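PDB 6IAH: hydrolase from Thermococcus thioreducens, which is a magnesium-binding phosphatase of the haloacid dehalogenase superfamily with diverse substrate specificity, possibly including phosphoglycolate. Local coordinates for residues A26-G31 with E102-T107; G51-G54 with K58-E61. All blocks are in the same frame, centred on the assembly; numbering follows the deposited sequence.

Contact 1: residues A26-G31 with E102-T107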
# COMPACT_ATOMS: atom_id res chain seq x y z
N ALA A 26 2.55 11.54 -13.11
CA ALA A 26 3.41 12.69 -13.11
C ALA A 26 3.78 12.99 -14.54
O ALA A 26 3.76 14.16 -14.95
CB ALA A 26 4.64 12.49 -12.26
N GLU A 27 4.09 11.95 -15.30
CA GLU A 27 4.59 12.15 -16.70
C GLU A 27 3.48 12.63 -17.60
O GLU A 27 3.75 13.43 -18.48
CB GLU A 27 5.25 10.92 -17.22
CG GLU A 27 6.60 10.66 -16.64
CD GLU A 27 7.22 9.33 -17.11
OE1 GLU A 27 6.55 8.54 -17.81
OE2 GLU A 27 8.38 9.08 -16.72
N TYR A 28 2.21 12.29 -17.28
CA TYR A 28 1.05 12.84 -17.98
C TYR A 28 1.01 14.38 -17.80
O TYR A 28 0.84 15.10 -18.78
CB TYR A 28 -0.24 12.21 -17.43
CG TYR A 28 -1.52 12.77 -17.99
CD1 TYR A 28 -2.13 13.87 -17.41
CD2 TYR A 28 -2.11 12.21 -19.15
CE1 TYR A 28 -3.32 14.42 -17.92
CE2 TYR A 28 -3.30 12.76 -19.67
CZ TYR A 28 -3.90 13.86 -19.02
OH TYR A 28 -5.05 14.45 -19.47
N PHE A 29 1.13 14.87 -16.55
CA PHE A 29 1.08 16.35 -16.35
C PHE A 29 2.32 17.02 -16.91
O PHE A 29 2.26 18.10 -17.48
CB PHE A 29 0.90 16.69 -14.90
CG PHE A 29 -0.48 16.42 -14.47
CD1 PHE A 29 -1.46 17.34 -14.74
CD2 PHE A 29 -0.83 15.16 -13.99
CE1 PHE A 29 -2.78 17.07 -14.46
CE2 PHE A 29 -2.17 14.89 -13.71
CZ PHE A 29 -3.13 15.83 -13.96
N LEU A 30 3.46 16.39 -16.74
CA LEU A 30 4.66 16.93 -17.37
C LEU A 30 4.49 17.14 -18.87
O LEU A 30 4.89 18.18 -19.40
CB LEU A 30 5.89 16.11 -17.02
CG LEU A 30 6.31 16.17 -15.54
CD1 LEU A 30 7.34 15.11 -15.24
CD2 LEU A 30 6.83 17.55 -15.07
N GLY A 31 3.94 16.15 -19.55
CA GLY A 31 3.63 16.19 -20.99
C GLY A 31 2.75 17.38 -21.34
O GLY A 31 2.96 18.01 -22.35
N GLU A 102 -5.87 13.13 -9.08
CA GLU A 102 -6.53 11.95 -8.63
C GLU A 102 -7.28 11.24 -9.74
O GLU A 102 -7.23 10.01 -9.80
CB GLU A 102 -7.49 12.35 -7.52
CG GLU A 102 -8.44 11.27 -7.08
CD GLU A 102 -9.14 11.70 -5.82
OE1 GLU A 102 -8.45 12.15 -4.92
OE2 GLU A 102 -10.37 11.64 -5.79
N ARG A 103 -7.93 11.99 -10.61
CA ARG A 103 -8.64 11.43 -11.71
C ARG A 103 -7.66 10.73 -12.65
O ARG A 103 -7.94 9.60 -13.12
CB ARG A 103 -9.45 12.52 -12.45
CG ARG A 103 -10.49 11.91 -13.33
CD ARG A 103 -11.08 12.83 -14.36
NE ARG A 103 -12.10 12.11 -15.14
CZ ARG A 103 -13.05 12.67 -15.87
NH1 ARG A 103 -13.13 13.99 -16.00
NH2 ARG A 103 -13.95 11.90 -16.50
N VAL A 104 -6.53 11.36 -12.90
CA VAL A 104 -5.53 10.75 -13.82
C VAL A 104 -4.87 9.50 -13.15
O VAL A 104 -4.76 8.44 -13.76
CB VAL A 104 -4.46 11.75 -14.21
CG1 VAL A 104 -3.26 11.06 -14.88
CG2 VAL A 104 -5.04 12.85 -15.11
N PHE A 105 -4.51 9.62 -11.87
CA PHE A 105 -3.91 8.49 -11.17
C PHE A 105 -4.85 7.27 -11.22
O PHE A 105 -4.44 6.14 -11.50
CB PHE A 105 -3.55 8.86 -9.73
CG PHE A 105 -2.70 7.84 -9.02
CD1 PHE A 105 -3.24 6.63 -8.60
CD2 PHE A 105 -1.36 8.08 -8.77
CE1 PHE A 105 -2.45 5.70 -7.94
CE2 PHE A 105 -0.59 7.17 -8.09
CZ PHE A 105 -1.13 5.98 -7.67
N ASN A 106 -6.12 7.49 -10.85
CA ASN A 106 -7.04 6.40 -10.80
C ASN A 106 -7.30 5.78 -12.20
O ASN A 106 -7.50 4.55 -12.33
CB ASN A 106 -8.37 6.83 -10.14
CG ASN A 106 -8.28 6.92 -8.62
OD1 ASN A 106 -7.43 6.34 -7.98
ND2 ASN A 106 -9.21 7.66 -8.04
N THR A 107 -7.34 6.60 -13.24
CA THR A 107 -7.41 6.12 -14.61
C THR A 107 -6.25 5.11 -14.90
O THR A 107 -6.51 4.03 -15.42
CB THR A 107 -7.41 7.31 -15.60
OG1 THR A 107 -8.58 8.13 -15.33
CG2 THR A 107 -7.46 6.83 -17.04
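Tyr28 on helix 17-32 and Val104 on helix 100-110 mark the closest backbone approach of residues 26-31 and 102-107, their CA atoms 8.1 Å apart. At this separation one branched side chain meets two aromatic rings. Val104 CG2 bridges them, reaching Tyr28 CE1 at 3.6 Å and Phe29 CZ at 3.7 Å, oblique to both planes. With CG1 of Val104 anti to the backbone N (chi1 167°), that second methyl lies against Tyr28 as well, 3.9 Å from its CD1. Both helices lie in what is, by topology, the helical cap inserted between the two strands of the flap, here 12-13 and 129-130, as in haloacid dehalogenases of the C1 type. The rings also brace each other: the edge of Tyr28 stands over one face of Phe29, with Tyr28 CD1 3.8 Å above that plane and displaced toward its rim. Replacing Tyr28 with an alanine would take away the ring that meets both methyls, and would probably open a gap beside Val104 CG1 and leave the Phe29 ring freer to shift. One turn beyond Arg103, the hydroxyl of Thr107 donates to the carbonyl O of that residue (OG1 to O, 2.7 Å), on the opposite face of the carbonyl plane from Thr107 N.

Contact 2: residues G51-G54 with K58-E61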
# COMPACT_ATOMS: atom_id res chain seq x y z
N GLY A 51 9.03 10.92 3.09
CA GLY A 51 7.89 11.81 3.32
C GLY A 51 6.84 11.18 4.22
O GLY A 51 6.98 10.03 4.65
N SER A 52 5.88 11.99 4.59
CA SER A 52 4.60 11.61 5.23
C SER A 52 3.48 12.12 4.35
O SER A 52 2.54 12.79 4.80
CB SER A 52 4.43 12.24 6.62
OG SER A 52 5.44 11.75 7.48
N PHE A 53 3.56 11.76 3.08
CA PHE A 53 2.55 12.17 2.14
C PHE A 53 1.30 11.42 2.42
O PHE A 53 1.35 10.25 2.76
CB PHE A 53 2.97 11.90 0.70
CG PHE A 53 4.05 12.81 0.23
CD1 PHE A 53 3.74 14.04 -0.28
CD2 PHE A 53 5.37 12.42 0.29
CE1 PHE A 53 4.70 14.92 -0.73
CE2 PHE A 53 6.36 13.27 -0.17
CZ PHE A 53 6.05 14.52 -0.70
N GLY A 54 0.18 12.08 2.19
CA GLY A 54 -1.12 11.53 2.48
C GLY A 54 -1.45 10.36 1.58
O GLY A 54 -2.11 9.44 2.01
N LYS A 58 -0.63 12.83 -3.87
CA LYS A 58 0.22 13.88 -3.31
C LYS A 58 1.66 13.65 -3.69
O LYS A 58 2.35 14.59 -3.96
CB LYS A 58 0.09 13.96 -1.78
CG LYS A 58 -1.32 14.24 -1.26
CD LYS A 58 -1.76 15.56 -1.82
CE LYS A 58 -3.22 15.89 -1.54
NZ LYS A 58 -3.61 15.62 -0.13
N VAL A 59 2.09 12.41 -3.71
CA VAL A 59 3.45 12.11 -4.14
C VAL A 59 3.57 12.51 -5.61
O VAL A 59 4.56 13.12 -5.96
CB VAL A 59 3.86 10.62 -3.98
CG1 VAL A 59 5.33 10.38 -4.47
CG2 VAL A 59 3.81 10.19 -2.51
N SER A 60 2.56 12.19 -6.43
CA SER A 60 2.58 12.54 -7.86
C SER A 60 2.70 14.05 -8.00
O SER A 60 3.54 14.57 -8.77
CB SER A 60 1.33 12.01 -8.58
OG SER A 60 1.20 10.59 -8.53
N GLU A 61 1.89 14.79 -7.25
CA GLU A 61 1.95 16.24 -7.27
C GLU A 61 3.31 16.87 -6.98
O GLU A 61 3.75 17.76 -7.71
CB GLU A 61 0.88 16.86 -6.31
CG GLU A 61 0.84 18.37 -6.37
CD GLU A 61 -0.23 18.92 -5.34
OE1 GLU A 61 -0.96 18.11 -4.80
OE2 GLU A 61 -0.29 20.13 -5.11
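Phe53 lies against the first full turn of helix 56-68, where Lys58 and Val59 receive it; the CA atoms of Phe53 and Lys58 are 6.2 Å apart. Val59 makes the closest approach. Its CG2 methyl sits 3.7 Å from Phe53 CB and is almost as near to CG, at the root of the ring, while Val59 CA lies over one face. The two side chains cross at about a right angle, and the methyl owes its position to a torsion that sets CG2 anti to the carbonyl carbon, with CG1 anti to the backbone N. Lys58 takes the neighbouring part of the ring: its CB is 3.9 Å from Phe53 CD1, meeting the plane obliquely, and its carbonyl O stands 4.0 Å from both CD1 and CE1. Backbone atoms thus add to a contact made chiefly by side chains. Beyond CB the lysine bends at chi2 (-60°) and again at chi4, so its aliphatic beginning serves the contact while its amino end leads away; CG passes loosely by Gly54 N. The arrangement is a local one, a short loop between helices 41-50 and 56-68 packed back on the first turn of the second, within the helical region between the flap strands that is consistent with a cap. Asp55 OD1 bonds to Lys58 N at the start of that helix. The ring of Phe53 also meets that of Phe79, Val59 touches Thr22 of helix 17-32, and Lys58 leans on Ile85 and Arg89 of helix 85-92.

From the N terminus the chain runs through strand 2-5 and strand 12-13 into helix 17-32, the first partner of contact 1. Helix 41-50 follows, and the turn after it is closed at short range by contact 2, between 51-54 and 58-61. Only after helices 72-78 and 85-92 does helix 100-110 return to helix 17-32 and complete contact 1. The small loop therefore lies wholly within the large one, without crossing it. Their centres are 14 Å apart. Contact 1 ties helix 17-32 to helix 100-110, contact 2 ties the loop after helix 41-50 to helix 56-68, and the packing of Phe105 CD2 on Ser60 OG, at 3.6 Å, connects the two pairs within the probable cap, away from the magnesium-binding residues.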